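Long-range contacts in TRAP dicarboxylate transporter-DctP subunit (Desulfovibrio salexigens, PDB 4N6D), which probably binds a small carboxylate-type solute in the periplasm and delivers it to a TRAP membrane transporter: residues A[31-37]-A[87-92]; A[122-127]-A[332-336]. One frame throughout, in Å; residues are numbered along the deposited sequence.

Contact 1: A[31-37]-A[87-92]; sequences SLSYANF and QADIGC
The methyl CG2 of I90 sits over the middle of the Y34 ring, 3.6 Å from the ring centroid and almost on the ring normal, a CH-pi contact between neighbours in a parallel strand pair. With CG trans to the backbone N (chi1 -170°), the Y34 ring lies beside I90, its flat face toward CG2. I237 of strand 234-240 touches both residues and continues the apolar layer, while Y34 OH reaches on to Q47 of helix 43-58. On the other face of the sheet A35 CB meets A88 CB at 3.9 Å.

I90 uses both its backbone N and O toward the other strand, straddling Y34: A35 N donates to I90 O at 2.8 Å, and I90 N to S33 O, almost head-on to the carbonyl but bent at the hydrogen (131°). Beyond them the C92 N to A35 O bond is weak. N36 OD1 lies against C92 CB at 3.2 Å and is buried with no hydrogen-bond partner, although N36 ND2 is bonded to P44 O.

At the start of the pair, S33 and D89 bind each other twice. S33 N gives a nearly straight bond to the anti lone pair of D89 OD2 (2.9 Å), and D89 N returns one to S33 OG (3.0 Å). A water donates to both D89 OD2 and S31 O, and S243 OG bonds D89 OD1. Strand 63-68 lies beyond 30-35, helices 43-58 and 79-85 link the three strands, and this parallel 2-1-3 order is characteristic of the alpha/beta domains of periplasmic solute-binding proteins.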
loop_
_atom_site.group_PDB
_atom_site.type_symbol
_atom_site.label_atom_id
_atom_site.label_comp_id
_atom_site.label_asym_id
_atom_site.label_seq_id
_atom_site.Cartn_x
_atom_site.Cartn_y
_atom_site.Cartn_z
ATOM N N SER A 31 -23.019 -7.265 16.052
ATOM C CA SER A 31 -23.103 -7.107 14.610
ATOM C C SER A 31 -22.265 -5.902 14.233
ATOM O O SER A 31 -22.456 -4.814 14.779
ATOM C CB SER A 31 -24.553 -6.885 14.178
ATOM O OG SER A 31 -24.679 -6.828 12.754
ATOM N N LEU A 32 -21.316 -6.092 13.327
ATOM C CA LEU A 32 -20.419 -5.005 12.946
ATOM C C LEU A 32 -20.480 -4.738 11.444
ATOM O O LEU A 32 -20.367 -5.670 10.643
ATOM C CB LEU A 32 -18.994 -5.368 13.311
ATOM C CG LEU A 32 -18.746 -5.660 14.789
ATOM C CD1 LEU A 32 -17.376 -6.263 14.997
ATOM C CD2 LEU A 32 -18.953 -4.386 15.603
ATOM N N SER A 33 -20.585 -3.474 11.056
ATOM C CA SER A 33 -20.487 -3.091 9.659
ATOM C C SER A 33 -19.046 -2.700 9.324
ATOM O O SER A 33 -18.372 -2.085 10.138
ATOM C CB SER A 33 -21.417 -1.912 9.351
ATOM O OG SER A 33 -21.110 -0.840 10.233
ATOM N N TYR A 34 -18.588 -3.066 8.126
ATOM C CA TYR A 34 -17.213 -2.847 7.712
ATOM C C TYR A 34 -17.255 -2.158 6.345
ATOM O O TYR A 34 -17.607 -2.764 5.317
ATOM C CB TYR A 34 -16.503 -4.213 7.719
ATOM C CG TYR A 34 -15.003 -4.246 7.549
ATOM C CD1 TYR A 34 -14.261 -5.204 8.210
ATOM C CD2 TYR A 34 -14.334 -3.385 6.690
ATOM C CE1 TYR A 34 -12.882 -5.304 8.033
ATOM C CE2 TYR A 34 -12.954 -3.473 6.523
ATOM C CZ TYR A 34 -12.242 -4.445 7.192
ATOM O OH TYR A 34 -10.881 -4.586 7.042
ATOM N N ALA A 35 -16.958 -0.858 6.356
ATOM C CA ALA A 35 -16.953 -0.038 5.149
ATOM C C ALA A 35 -15.607 -0.155 4.449
ATOM O O ALA A 35 -14.576 -0.218 5.097
ATOM C CB ALA A 35 -17.239 1.417 5.500
ATOM N N ASN A 36 -15.633 -0.170 3.125
ATOM C CA ASN A 36 -14.415 -0.249 2.337
ATOM C C ASN A 36 -14.630 0.476 1.018
ATOM O O ASN A 36 -15.614 0.226 0.339
ATOM C CB ASN A 36 -14.058 -1.718 2.115
ATOM C CG ASN A 36 -12.585 -1.976 2.201
ATOM O OD1 ASN A 36 -11.774 -1.159 1.753
ATOM N ND2 ASN A 36 -12.222 -3.120 2.779
ATOM N N PHE A 37 -13.731 1.379 0.653
ATOM C CA PHE A 37 -13.993 2.266 -0.468
ATOM C C PHE A 37 -13.767 1.659 -1.887
ATOM O O PHE A 37 -14.515 1.981 -2.823
ATOM C CB PHE A 37 -13.217 3.578 -0.310
ATOM C CG PHE A 37 -11.739 3.427 -0.449
ATOM C CD1 PHE A 37 -11.139 3.419 -1.710
ATOM C CD2 PHE A 37 -10.938 3.277 0.673
ATOM C CE1 PHE A 37 -9.767 3.262 -1.837
ATOM C CE2 PHE A 37 -9.568 3.109 0.552
ATOM C CZ PHE A 37 -8.984 3.102 -0.711
ATOM N N GLN A 87 -21.265 5.667 11.849
ATOM C CA GLN A 87 -22.029 5.311 10.665
ATOM C C GLN A 87 -21.634 3.938 10.159
ATOM O O GLN A 87 -22.460 3.212 9.580
ATOM C CB GLN A 87 -21.796 6.306 9.548
ATOM C CG GLN A 87 -22.537 7.578 9.691
ATOM C CD GLN A 87 -22.285 8.459 8.501
ATOM O OE1 GLN A 87 -22.598 8.086 7.369
ATOM N NE2 GLN A 87 -21.679 9.614 8.738
ATOM N N ALA A 88 -20.354 3.602 10.349
ATOM C CA ALA A 88 -19.876 2.242 10.191
ATOM C C ALA A 88 -19.071 1.918 11.426
ATOM O O ALA A 88 -18.487 2.812 12.033
ATOM C CB ALA A 88 -19.001 2.080 8.961
ATOM N N ASP A 89 -19.039 0.646 11.811
ATOM C CA ASP A 89 -18.212 0.238 12.937
ATOM C C ASP A 89 -16.733 0.203 12.585
ATOM O O ASP A 89 -15.885 0.505 13.424
ATOM C CB ASP A 89 -18.643 -1.125 13.489
ATOM C CG ASP A 89 -20.087 -1.104 14.012
ATOM O OD1 ASP A 89 -20.334 -0.444 15.050
ATOM O OD2 ASP A 89 -20.963 -1.731 13.371
ATOM N N ILE A 90 -16.442 -0.160 11.346
ATOM C CA ILE A 90 -15.086 -0.399 10.879
ATOM C C ILE A 90 -14.944 0.172 9.498
ATOM O O ILE A 90 -15.907 0.200 8.724
ATOM C CB ILE A 90 -14.792 -1.928 10.806
ATOM C CG1 ILE A 90 -14.960 -2.575 12.174
ATOM C CG2 ILE A 90 -13.388 -2.187 10.227
ATOM C CD1 ILE A 90 -14.968 -4.120 12.090
ATOM N N GLY A 91 -13.764 0.673 9.184
ATOM C CA GLY A 91 -13.499 1.203 7.857
ATOM C C GLY A 91 -12.038 1.064 7.465
ATOM O O GLY A 91 -11.171 0.872 8.323
ATOM N N CYS A 92 -11.800 1.157 6.158
ATOM C CA CYS A 92 -10.469 1.044 5.537
ATOM C C CYS A 92 -9.989 2.395 5.034
ATOM O O CYS A 92 -10.657 3.056 4.209
ATOM C CB CYS A 92 -10.534 0.078 4.372
ATOM S SG CYS A 92 -8.914 -0.181 3.562
HETATM O O HOH W 1 -23.518 -2.073 13.662
#

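Contact 2: A[122-127]-A[332-336]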
loop_
_atom_site.group_PDB
_atom_site.type_symbol
_atom_site.label_atom_id
_atom_site.label_comp_id
_atom_site.label_asym_id
_atom_site.label_seq_id
_atom_site.Cartn_x
_atom_site.Cartn_y
_atom_site.Cartn_z
ATOM N N LEU A 122 4.118 -5.952 7.326
ATOM C CA LEU A 122 4.540 -6.335 8.660
ATOM C C LEU A 122 5.360 -5.221 9.306
ATOM O O LEU A 122 5.216 -4.986 10.510
ATOM C CB LEU A 122 5.325 -7.643 8.640
ATOM C CG LEU A 122 4.442 -8.882 8.504
ATOM C CD1 LEU A 122 5.265 -10.069 8.151
ATOM C CD2 LEU A 122 3.653 -9.062 9.812
ATOM N N ALA A 123 6.207 -4.540 8.523
ATOM C CA ALA A 123 6.972 -3.427 9.083
ATOM C C ALA A 123 6.042 -2.305 9.533
ATOM O O ALA A 123 6.241 -1.712 10.593
ATOM C CB ALA A 123 8.018 -2.895 8.095
ATOM N N LEU A 124 5.011 -2.019 8.737
ATOM C CA LEU A 124 4.042 -0.981 9.095
ATOM C C LEU A 124 3.324 -1.294 10.415
ATOM O O LEU A 124 3.191 -0.412 11.290
ATOM C CB LEU A 124 3.039 -0.797 7.956
ATOM C CG LEU A 124 1.879 0.181 8.152
ATOM C CD1 LEU A 124 2.319 1.619 8.376
ATOM C CD2 LEU A 124 1.009 0.040 6.953
ATOM N N TRP A 125 2.860 -2.528 10.550
ATOM C CA TRP A 125 2.167 -2.955 11.773
ATOM C C TRP A 125 3.109 -2.847 12.975
ATOM O O TRP A 125 2.718 -2.353 14.047
ATOM C CB TRP A 125 1.650 -4.393 11.615
ATOM C CG TRP A 125 1.040 -4.886 12.869
ATOM C CD1 TRP A 125 1.579 -5.790 13.742
ATOM C CD2 TRP A 125 -0.195 -4.459 13.444
ATOM N NE1 TRP A 125 0.747 -5.960 14.822
ATOM C CE2 TRP A 125 -0.360 -5.167 14.655
ATOM C CE3 TRP A 125 -1.187 -3.553 13.049
ATOM C CZ2 TRP A 125 -1.467 -4.989 15.477
ATOM C CZ3 TRP A 125 -2.301 -3.392 13.863
ATOM C CH2 TRP A 125 -2.434 -4.107 15.054
ATOM N N ASP A 126 4.350 -3.313 12.813
ATOM C CA ASP A 126 5.318 -3.209 13.892
ATOM C C ASP A 126 5.611 -1.753 14.274
ATOM O O ASP A 126 5.763 -1.431 15.463
ATOM C CB ASP A 126 6.651 -3.892 13.554
ATOM C CG ASP A 126 6.604 -5.398 13.669
ATOM O OD1 ASP A 126 5.595 -5.951 14.158
ATOM O OD2 ASP A 126 7.636 -6.024 13.325
ATOM N N LEU A 127 5.720 -0.876 13.278
ATOM C CA LEU A 127 6.007 0.511 13.568
ATOM C C LEU A 127 4.848 1.119 14.349
ATOM O O LEU A 127 5.066 1.839 15.327
ATOM C CB LEU A 127 6.294 1.314 12.291
ATOM C CG LEU A 127 6.759 2.736 12.580
ATOM C CD1 LEU A 127 8.249 2.758 12.976
ATOM C CD2 LEU A 127 6.491 3.679 11.398
ATOM N N LEU A 332 13.223 -2.458 10.556
ATOM C CA LEU A 332 12.104 -3.350 10.280
ATOM C C LEU A 332 12.164 -3.917 8.858
ATOM O O LEU A 332 11.827 -5.086 8.647
ATOM C CB LEU A 332 10.773 -2.627 10.531
ATOM C CG LEU A 332 10.541 -2.304 12.008
ATOM C CD1 LEU A 332 9.376 -1.341 12.133
ATOM C CD2 LEU A 332 10.263 -3.570 12.812
ATOM N N ARG A 333 12.589 -3.112 7.885
ATOM C CA ARG A 333 12.742 -3.612 6.525
ATOM C C ARG A 333 13.733 -4.792 6.491
ATOM O O ARG A 333 13.479 -5.840 5.890
ATOM C CB ARG A 333 13.250 -2.502 5.577
ATOM C CG ARG A 333 13.194 -2.928 4.094
ATOM C CD ARG A 333 13.853 -1.936 3.144
ATOM N NE ARG A 333 15.275 -1.857 3.401
ATOM C CZ ARG A 333 16.172 -2.742 2.990
ATOM N NH1 ARG A 333 15.819 -3.782 2.241
ATOM N NH2 ARG A 333 17.444 -2.573 3.315
ATOM N N ILE A 334 14.891 -4.586 7.110
ATOM C CA ILE A 334 15.887 -5.645 7.154
ATOM C C ILE A 334 15.338 -6.885 7.882
ATOM O O ILE A 334 15.617 -8.028 7.496
ATOM C CB ILE A 334 17.175 -5.144 7.804
ATOM C CG1 ILE A 334 17.793 -4.069 6.930
ATOM C CG2 ILE A 334 18.191 -6.282 7.949
ATOM C CD1 ILE A 334 18.955 -3.326 7.577
ATOM N N LYS A 335 14.597 -6.677 8.958
ATOM C CA LYS A 335 14.013 -7.814 9.675
ATOM C C LYS A 335 13.165 -8.704 8.749
ATOM O O LYS A 335 13.183 -9.934 8.859
ATOM C CB LYS A 335 13.137 -7.296 10.827
ATOM C CG LYS A 335 12.407 -8.358 11.639
ATOM C CD LYS A 335 11.583 -7.626 12.715
ATOM C CE LYS A 335 10.749 -8.539 13.590
ATOM N NZ LYS A 335 9.861 -7.670 14.453
ATOM N N TYR A 336 12.411 -8.088 7.849
ATOM C CA TYR A 336 11.447 -8.829 7.045
ATOM C C TYR A 336 11.933 -9.166 5.646
ATOM O O TYR A 336 11.354 -10.050 4.985
ATOM C CB TYR A 336 10.094 -8.080 7.008
ATOM C CG TYR A 336 9.424 -8.126 8.361
ATOM C CD1 TYR A 336 9.004 -9.326 8.895
ATOM C CD2 TYR A 336 9.224 -6.978 9.115
ATOM C CE1 TYR A 336 8.430 -9.390 10.146
ATOM C CE2 TYR A 336 8.649 -7.029 10.370
ATOM C CZ TYR A 336 8.246 -8.244 10.879
ATOM O OH TYR A 336 7.663 -8.309 12.121
#
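L122 lays its CB over the centre of the Y336 ring, 3.7 Å from the centroid and 9° off the normal, and its CD1 reaches the CD1-CE1 side of the same ring. This is helix-helix packing between 117-131 and 322-337, whose short segments have 134° between their N-to-C directions and axes 9.5 Å apart. The approach is close at A123, whose small CB lets L332 CB come to 3.7 Å. From there the L332 side chain divides: CD1 goes to A123 O and L127 CB, and CD2 packs on D126 CB. The second face of the Y336 ring is covered by K335 CG, sandwiching the ring between aliphatic carbons. K335 then runs on fully extended, and its NZ reaches the carboxylate of D126 from the opposite direction. R260 of helix 249-285 pairs with D126 OD1 and bonds Y336 OH, linking a third helix to the pair. D126 OD2 itself takes two donors on its syn side, each a little over 30° out of the carboxylate plane and on opposite faces of it: K335 NZ in a 3.0 Å salt bridge and Y336 OH in a 2.6 Å hydrogen bond.

Overall arrangement
The two contacts lie about 26 Å apart between centres, with nearest atoms about 10 Å apart, and do not touch. Both segments of contact 1 precede those of contact 2 along the chain, and strand 90-94 leads on to helix 117-131. Contact 1 belongs to the five-stranded mixed sheet, where strand 30-35 lies between 63-68 and 90-94. Contact 2 brings helix 322-337, near the C-terminus, onto helix 117-131. Helix 117-131 also packs against the sheet, where M144 of its edge strand 139-146 touches L124 and W125. The last helix of the chain is thus tied to a helix resting on the sheet that contact 1 helps build, which brings both ends of the sequence into one region of the fold.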